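Long-range contacts in catechol 2,3-dioxygenase (Pseudomonas sp. KL28, PDB 3HQ0), which probably catalyses the iron-dependent ring opening of catechol by O2, giving (2Z,4E)-2-hydroxy-6-oxohexa-2,4-dienoate: residues Pro149-His154 and Ser218-Ser223; Cys254-Trp259 and Phe266-Gly271; Ser188-Trp193 and Phe205-Glu210. All blocks are in the same frame, centred on the assembly; numbering follows the deposited sequence.

Overall arrangement
All three contacts join antiparallel strand pairs of one mixed sheet in the C-terminal half of the chain, and all are largely buried. Interactions 1 and 2 lie side by side, because strands 213-220 and 265-270 are neighbours. Each supplies one ligand to the same iron: a histidine from interaction 1 and a glutamate from interaction 2. Backbone bonds join the strands in all three; interactions 1 and 2 add side-chain bonds to carboxylates around the metal. Interaction 3 does not touch them, but belongs to the same sheet, with strand 203-207 beside strand 151-159. It lies farthest from the chain centre, adds apolar packing, and has a partly exposed edge at Met190 and Glu207.

Interaction 1 (Pro149-His154 and Ser218-Ser223); sequences PIQLDH and SFLLES. With FE (Fe (III) ion), chain E.
The backbone N of Ser218 donates to His154 O at 2.7 Å. In return, Ser218 O accepts Asp153 N, also at 2.7 Å. Leu220 N reaches Gln151 O, and Ile150 N donates to Leu220 O at 2.8 Å. These bonds join strands 151-159 and 213-220, antiparallel but strongly splayed, and the loop before the first. His154 CG sits between the backbone N and the carbonyl carbon (chi1 65°), which puts the imidazole over Ser218 CB. That CB lies 3.5 Å from the His154 ring centroid, a CH-pi contact. His154 NE2 binds iron at 2.2 Å. His154 ND1 donates in the ring plane to the anti lone pair of Asp153 OD2, at 2.8 Å. Together with the iron bond this fixes the ring's rotation, and it may make the ring a stronger donor to the metal. Asp153 is steadied in turn, since its OD1 takes Gln151 NE2 at 3.1 Å. Ser218 OG stays beside the ring and hydrogen-bonds Glu267 OE1, which also binds the iron. On the other face, with Leu152, Phe219 CB packs against Pro149 CB of the preceding loop at 3.4 Å. With His216 and Glu267, His154 completes the two-histidine, one-carboxylate facial triad typical of extradiol dioxygenases.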
# COMPACT_ATOMS: atom_id res chain seq x y z
N PRO A 149 7.15 -3.93 15.17
CA PRO A 149 6.48 -5.15 14.70
C PRO A 149 5.24 -5.45 15.55
O PRO A 149 5.12 -4.97 16.67
CB PRO A 149 7.57 -6.21 14.84
CG PRO A 149 8.38 -5.71 16.00
CD PRO A 149 8.50 -4.24 15.68
N ILE A 150 4.33 -6.25 15.00
CA ILE A 150 3.08 -6.61 15.66
C ILE A 150 3.15 -7.89 16.50
O ILE A 150 2.41 -8.03 17.49
CB ILE A 150 1.92 -6.71 14.60
CG1 ILE A 150 1.12 -5.41 14.61
CG2 ILE A 150 1.00 -7.88 14.87
CD1 ILE A 150 1.95 -4.19 14.34
N GLN A 151 4.02 -8.82 16.13
CA GLN A 151 4.17 -10.07 16.88
C GLN A 151 5.42 -10.87 16.53
O GLN A 151 6.01 -10.70 15.46
CB GLN A 151 2.94 -10.98 16.67
CG GLN A 151 2.72 -11.40 15.22
CD GLN A 151 1.65 -12.48 15.06
OE1 GLN A 151 0.58 -12.42 15.67
NE2 GLN A 151 1.95 -13.48 14.23
N LEU A 152 5.83 -11.73 17.46
CA LEU A 152 6.96 -12.62 17.24
C LEU A 152 6.28 -13.67 16.38
O LEU A 152 5.44 -14.42 16.86
CB LEU A 152 7.43 -13.26 18.55
CG LEU A 152 8.38 -14.45 18.37
CD1 LEU A 152 9.71 -13.96 17.82
CD2 LEU A 152 8.59 -15.15 19.71
N ASP A 153 6.63 -13.69 15.10
CA ASP A 153 5.97 -14.59 14.16
C ASP A 153 6.47 -16.03 14.17
O ASP A 153 5.68 -16.97 14.17
CB ASP A 153 6.09 -14.01 12.76
CG ASP A 153 5.04 -14.55 11.83
OD1 ASP A 153 3.89 -14.06 11.88
OD2 ASP A 153 5.37 -15.49 11.07
N HIS A 154 7.78 -16.19 14.17
CA HIS A 154 8.38 -17.53 14.16
C HIS A 154 9.89 -17.35 14.18
O HIS A 154 10.40 -16.25 14.39
CB HIS A 154 8.00 -18.30 12.89
CG HIS A 154 8.54 -17.71 11.63
ND1 HIS A 154 7.89 -16.70 10.94
CD2 HIS A 154 9.72 -17.89 10.99
CE1 HIS A 154 8.65 -16.29 9.94
NE2 HIS A 154 9.77 -17.00 9.95
N SER A 218 11.66 -14.05 13.61
CA SER A 218 10.89 -13.19 12.72
C SER A 218 9.78 -12.37 13.36
O SER A 218 9.11 -12.83 14.29
CB SER A 218 10.30 -14.02 11.57
OG SER A 218 9.47 -13.21 10.76
N PHE A 219 9.61 -11.16 12.84
CA PHE A 219 8.59 -10.23 13.32
C PHE A 219 7.65 -9.78 12.21
O PHE A 219 8.08 -9.33 11.15
CB PHE A 219 9.27 -9.03 13.99
CG PHE A 219 10.09 -9.39 15.18
CD1 PHE A 219 11.39 -9.86 15.03
CD2 PHE A 219 9.54 -9.34 16.47
CE1 PHE A 219 12.14 -10.27 16.14
CE2 PHE A 219 10.27 -9.74 17.58
CZ PHE A 219 11.58 -10.21 17.42
N LEU A 220 6.35 -9.89 12.48
CA LEU A 220 5.30 -9.55 11.53
C LEU A 220 4.97 -8.06 11.44
O LEU A 220 4.86 -7.39 12.47
CB LEU A 220 4.04 -10.34 11.86
CG LEU A 220 2.82 -10.11 10.97
CD1 LEU A 220 3.13 -10.55 9.54
CD2 LEU A 220 1.64 -10.91 11.53
N LEU A 221 4.79 -7.57 10.22
CA LEU A 221 4.45 -6.16 9.99
C LEU A 221 3.05 -6.08 9.39
O LEU A 221 2.56 -7.05 8.82
CB LEU A 221 5.48 -5.50 9.04
CG LEU A 221 6.61 -4.68 9.68
CD1 LEU A 221 7.17 -5.39 10.90
CD2 LEU A 221 7.70 -4.43 8.65
N GLU A 222 2.42 -4.91 9.51
CA GLU A 222 1.05 -4.68 9.03
C GLU A 222 0.80 -4.66 7.53
O GLU A 222 -0.24 -5.12 7.07
CB GLU A 222 0.51 -3.38 9.63
CG GLU A 222 0.08 -3.47 11.09
CD GLU A 222 -0.39 -2.13 11.64
OE1 GLU A 222 -0.95 -1.32 10.86
OE2 GLU A 222 -0.21 -1.89 12.85
N SER A 223 1.75 -4.13 6.76
CA SER A 223 1.56 -4.03 5.31
C SER A 223 2.88 -4.03 4.57
O SER A 223 3.94 -4.03 5.18
CB SER A 223 0.82 -2.75 4.97
OG SER A 223 1.61 -1.62 5.32
FE FE E . 11.11 -16.25 8.42

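Interaction 2 (Cys254-Trp259 and Phe266-Gly271); sequences CTIYAW and FETFMG. With FE (Fe (III) ion), chain E.
Glu267 and its neighbours Thr255 and Tyr257 across the hairpin shape one side of the iron site. The Glu267 side chain can be followed outward. Its CB rests near Tyr257 CE1 at 3.6 Å. Its CG stands in the ring plane at the edge of Tyr257 and lies close to the Thr255 hydroxyl. The carbon chain is anti to the backbone N (chi1 162°) and stays extended through chi2, which carries the carboxylate past the tyrosine to the metal. At the tip the two oxygens part company. Glu267 OE1 binds iron at 2.2 Å. Glu267 OE2 accepts Thr255 OG1 at 2.7 Å, through the anti lone pair. This second-shell bond holds the carboxylate in place and may limit its turning. The carboxylate and Tyr257 ring planes are 72° apart. Tyr257 OH is 4.1 Å from the iron, too far to bind it, and bonds to Asp294.

Farther along the same face, Thr255 CB meets Phe269 CB at only 3.2 Å, in a tight non-hydrogen-bonded pair. The other face carries Ile256, Ala258, Phe266 and Thr268. There the Phe266 ring brings its CZ to Ala258 CB at 3.7 Å. Helix 224-236 packs over this face through Val227 and Met234. Six backbone bonds join the strands, in reciprocal pairs at Cys254/Met270, Ile256/Thr268 and Ala258/Phe266. The two strands are the last of a beta-alpha-beta-beta-beta module of the vicinal oxygen chelate fold, whose final strand carries the glutamate ligand of the facial triad.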
# COMPACT_ATOMS: atom_id res chain seq x y z
N CYS A 254 6.89 -10.93 1.79
CA CYS A 254 7.66 -9.78 1.34
C CYS A 254 8.39 -9.38 2.62
O CYS A 254 7.78 -8.91 3.59
CB CYS A 254 6.70 -8.72 0.85
SG CYS A 254 5.66 -9.40 -0.46
N THR A 255 9.70 -9.55 2.60
CA THR A 255 10.49 -9.36 3.80
C THR A 255 11.88 -8.74 3.65
O THR A 255 12.37 -8.53 2.54
CB THR A 255 10.65 -10.75 4.45
OG1 THR A 255 11.58 -10.70 5.54
CG2 THR A 255 11.15 -11.73 3.39
N ILE A 256 12.50 -8.49 4.80
CA ILE A 256 13.85 -7.94 4.88
C ILE A 256 14.58 -8.71 5.98
O ILE A 256 14.05 -8.88 7.07
CB ILE A 256 13.84 -6.46 5.32
CG1 ILE A 256 13.13 -5.61 4.28
CG2 ILE A 256 15.27 -5.98 5.52
CD1 ILE A 256 13.06 -4.15 4.67
N TYR A 257 15.78 -9.21 5.68
CA TYR A 257 16.59 -9.89 6.69
C TYR A 257 17.66 -8.90 7.11
O TYR A 257 18.35 -8.32 6.27
CB TYR A 257 17.30 -11.12 6.12
CG TYR A 257 16.46 -12.38 6.02
CD1 TYR A 257 15.16 -12.43 6.53
CD2 TYR A 257 16.97 -13.52 5.39
CE1 TYR A 257 14.40 -13.58 6.43
CE2 TYR A 257 16.21 -14.67 5.29
CZ TYR A 257 14.92 -14.70 5.81
OH TYR A 257 14.16 -15.84 5.69
N ALA A 258 17.80 -8.68 8.41
CA ALA A 258 18.82 -7.77 8.90
C ALA A 258 19.45 -8.33 10.16
O ALA A 258 18.95 -9.30 10.74
CB ALA A 258 18.23 -6.39 9.16
N TRP A 259 20.54 -7.71 10.59
CA TRP A 259 21.26 -8.16 11.77
C TRP A 259 21.22 -7.25 12.97
O TRP A 259 21.13 -6.02 12.87
CB TRP A 259 22.73 -8.41 11.43
CG TRP A 259 22.99 -9.61 10.59
CD1 TRP A 259 22.90 -10.91 10.98
CD2 TRP A 259 23.42 -9.61 9.23
NE1 TRP A 259 23.25 -11.74 9.94
CE2 TRP A 259 23.57 -10.97 8.85
CE3 TRP A 259 23.69 -8.61 8.29
CZ2 TRP A 259 23.99 -11.34 7.57
CZ3 TRP A 259 24.10 -8.98 7.02
CH2 TRP A 259 24.25 -10.34 6.67
N PHE A 266 17.42 -11.12 12.23
CA PHE A 266 15.99 -11.11 12.51
C PHE A 266 15.29 -10.77 11.20
O PHE A 266 15.94 -10.29 10.26
CB PHE A 266 15.65 -10.08 13.59
CG PHE A 266 15.97 -8.67 13.19
CD1 PHE A 266 14.99 -7.84 12.67
CD2 PHE A 266 17.26 -8.17 13.34
CE1 PHE A 266 15.29 -6.52 12.30
CE2 PHE A 266 17.57 -6.87 12.98
CZ PHE A 266 16.59 -6.04 12.46
N GLU A 267 13.99 -11.02 11.13
CA GLU A 267 13.23 -10.72 9.92
C GLU A 267 12.01 -9.85 10.22
O GLU A 267 11.37 -10.01 11.26
CB GLU A 267 12.75 -12.01 9.24
CG GLU A 267 11.60 -11.81 8.25
CD GLU A 267 11.09 -13.11 7.65
OE1 GLU A 267 10.89 -14.07 8.41
OE2 GLU A 267 10.87 -13.17 6.43
N THR A 268 11.72 -8.92 9.32
CA THR A 268 10.54 -8.06 9.45
C THR A 268 9.82 -8.27 8.12
O THR A 268 10.32 -7.86 7.07
CB THR A 268 10.91 -6.56 9.59
OG1 THR A 268 11.62 -6.12 8.43
CG2 THR A 268 11.76 -6.34 10.83
N PHE A 269 8.66 -8.93 8.15
CA PHE A 269 7.91 -9.23 6.94
C PHE A 269 6.41 -9.08 7.11
O PHE A 269 5.91 -8.74 8.19
CB PHE A 269 8.17 -10.67 6.50
CG PHE A 269 7.34 -11.68 7.25
CD1 PHE A 269 7.55 -11.91 8.60
CD2 PHE A 269 6.30 -12.35 6.61
CE1 PHE A 269 6.73 -12.80 9.31
CE2 PHE A 269 5.47 -13.24 7.31
CZ PHE A 269 5.70 -13.46 8.66
N MET A 270 5.70 -9.35 6.02
CA MET A 270 4.25 -9.32 5.99
C MET A 270 3.85 -10.09 4.73
O MET A 270 4.62 -10.14 3.77
CB MET A 270 3.73 -7.88 5.95
CG MET A 270 3.65 -7.24 4.59
SD MET A 270 2.15 -7.70 3.72
CE MET A 270 0.90 -7.44 5.00
N GLY A 271 2.67 -10.70 4.75
CA GLY A 271 2.23 -11.46 3.59
C GLY A 271 2.14 -12.94 3.88
O GLY A 271 2.60 -13.38 4.93
FE FE E . 11.11 -16.25 8.42

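Interaction 3 (Ser188-Trp193 and Phe205-Glu210); sequences SDMGIW and FVEYPE
Ile192 and Phe205 pair across a beta hairpin that closes a beta-alpha-beta-beta-beta module of the vicinal oxygen chelate fold. The module begins with strand 151-159. Ile192 N donates to Phe205 O, and Phe205 N donates back to Ile192 O, both at 2.9 Å. This is the tight end of the contact. Ile192 CG1 sits between its backbone N and carbonyl carbon (chi1 55°), and from there it reaches Phe205 CB at 3.9 Å. Both side chains face helix 162-171. Ile162 touches both of them, and the Phe205 ring also meets that of Phe169.

The next pair, Gly191 and Val206, is close as well. Gly191 CA touches Phe205 O at 3.3 Å in a CA-H...O contact. The indole of Trp193 lies against the glycine, its CZ3 3.9 Å from Gly191 CA. Val206 turns to the same face and packs on Leu156 and Tyr158 of strand 151-159.

Toward the solvent side the pairing thins out. Against its other neighbour, strand 176-182, the chain forms a classic beta bulge, with Met190 and Gly191 both facing Val181. Past Glu207 the second strand gives way to loop. The last backbone link runs from Glu207 N to Met190 O at 2.9 Å. Glu207 sends its OE1 to the backbone N of Ile162. Its CB meets the bent Met190 chain only at the methyl CE, 4.1 Å away.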
# COMPACT_ATOMS: atom_id res chain seq x y z
N SER A 188 14.30 -36.47 0.40
CA SER A 188 14.03 -36.40 1.82
C SER A 188 13.63 -34.94 1.88
O SER A 188 13.16 -34.39 0.88
CB SER A 188 15.31 -36.65 2.62
OG SER A 188 16.32 -35.71 2.27
N ASP A 189 13.83 -34.29 3.02
CA ASP A 189 13.49 -32.88 3.11
C ASP A 189 14.69 -32.14 3.67
O ASP A 189 15.21 -32.51 4.72
CB ASP A 189 12.27 -32.69 4.02
CG ASP A 189 11.02 -33.35 3.47
OD1 ASP A 189 10.67 -33.08 2.30
OD2 ASP A 189 10.38 -34.13 4.20
N MET A 190 15.14 -31.11 2.97
CA MET A 190 16.27 -30.32 3.44
C MET A 190 15.79 -29.12 4.25
O MET A 190 16.57 -28.45 4.92
CB MET A 190 17.11 -29.84 2.25
CG MET A 190 17.76 -30.97 1.48
SD MET A 190 18.88 -31.99 2.49
CE MET A 190 20.24 -30.79 2.79
N GLY A 191 14.48 -28.87 4.19
CA GLY A 191 13.91 -27.77 4.94
C GLY A 191 12.45 -28.02 5.21
O GLY A 191 11.78 -28.69 4.42
N ILE A 192 11.95 -27.50 6.32
CA ILE A 192 10.54 -27.67 6.66
C ILE A 192 9.98 -26.44 7.35
O ILE A 192 10.65 -25.78 8.13
CB ILE A 192 10.30 -28.89 7.59
CG1 ILE A 192 11.17 -28.77 8.85
CG2 ILE A 192 10.58 -30.18 6.83
CD1 ILE A 192 10.95 -29.93 9.84
N TRP A 193 8.72 -26.14 7.03
CA TRP A 193 8.03 -25.00 7.59
C TRP A 193 6.80 -25.58 8.27
O TRP A 193 5.90 -26.11 7.61
CB TRP A 193 7.68 -24.02 6.47
CG TRP A 193 8.88 -23.21 6.06
CD1 TRP A 193 9.18 -21.94 6.44
CD2 TRP A 193 9.98 -23.66 5.26
NE1 TRP A 193 10.40 -21.57 5.95
CE2 TRP A 193 10.92 -22.60 5.22
CE3 TRP A 193 10.27 -24.86 4.58
CZ2 TRP A 193 12.13 -22.70 4.52
CZ3 TRP A 193 11.48 -24.96 3.89
CH2 TRP A 193 12.39 -23.88 3.87
N PHE A 205 12.76 -25.31 10.09
CA PHE A 205 14.08 -25.90 10.29
C PHE A 205 14.76 -26.20 8.95
O PHE A 205 14.11 -26.62 8.00
CB PHE A 205 13.99 -27.22 11.07
CG PHE A 205 13.46 -27.08 12.46
CD1 PHE A 205 12.09 -27.01 12.71
CD2 PHE A 205 14.34 -27.05 13.54
CE1 PHE A 205 11.60 -26.91 14.01
CE2 PHE A 205 13.86 -26.95 14.85
CZ PHE A 205 12.48 -26.88 15.08
N VAL A 206 16.06 -25.97 8.90
CA VAL A 206 16.84 -26.26 7.70
C VAL A 206 17.96 -27.21 8.11
O VAL A 206 18.65 -26.97 9.10
CB VAL A 206 17.44 -24.97 7.09
CG1 VAL A 206 18.36 -25.32 5.93
CG2 VAL A 206 16.31 -24.06 6.59
N GLU A 207 18.14 -28.30 7.36
CA GLU A 207 19.18 -29.28 7.66
C GLU A 207 20.55 -28.62 7.60
O GLU A 207 20.94 -28.09 6.56
CB GLU A 207 19.12 -30.45 6.68
CG GLU A 207 20.09 -31.62 6.98
CD GLU A 207 19.75 -32.39 8.26
OE1 GLU A 207 18.55 -32.64 8.54
OE2 GLU A 207 20.69 -32.77 8.99
N TYR A 208 21.26 -28.67 8.71
CA TYR A 208 22.58 -28.06 8.82
C TYR A 208 23.40 -28.90 9.81
O TYR A 208 22.88 -29.32 10.83
CB TYR A 208 22.43 -26.63 9.34
CG TYR A 208 23.66 -25.77 9.18
CD1 TYR A 208 24.11 -25.41 7.92
CD2 TYR A 208 24.35 -25.30 10.29
CE1 TYR A 208 25.22 -24.59 7.77
CE2 TYR A 208 25.46 -24.48 10.14
CZ TYR A 208 25.89 -24.13 8.88
OH TYR A 208 27.00 -23.33 8.75
N PRO A 209 24.69 -29.13 9.52
CA PRO A 209 25.57 -29.93 10.38
C PRO A 209 25.69 -29.45 11.82
O PRO A 209 25.59 -30.25 12.75
CB PRO A 209 26.92 -29.85 9.65
CG PRO A 209 26.53 -29.65 8.22
CD PRO A 209 25.41 -28.65 8.33
N GLU A 210 25.90 -28.16 12.01
CA GLU A 210 26.06 -27.59 13.35
C GLU A 210 24.74 -27.56 14.12
O GLU A 210 23.74 -27.08 13.61
CB GLU A 210 26.61 -26.17 13.24
CG GLU A 210 27.01 -25.55 14.57
CD GLU A 210 27.38 -24.09 14.42
OE1 GLU A 210 27.71 -23.68 13.29
OE2 GLU A 210 27.36 -23.35 15.43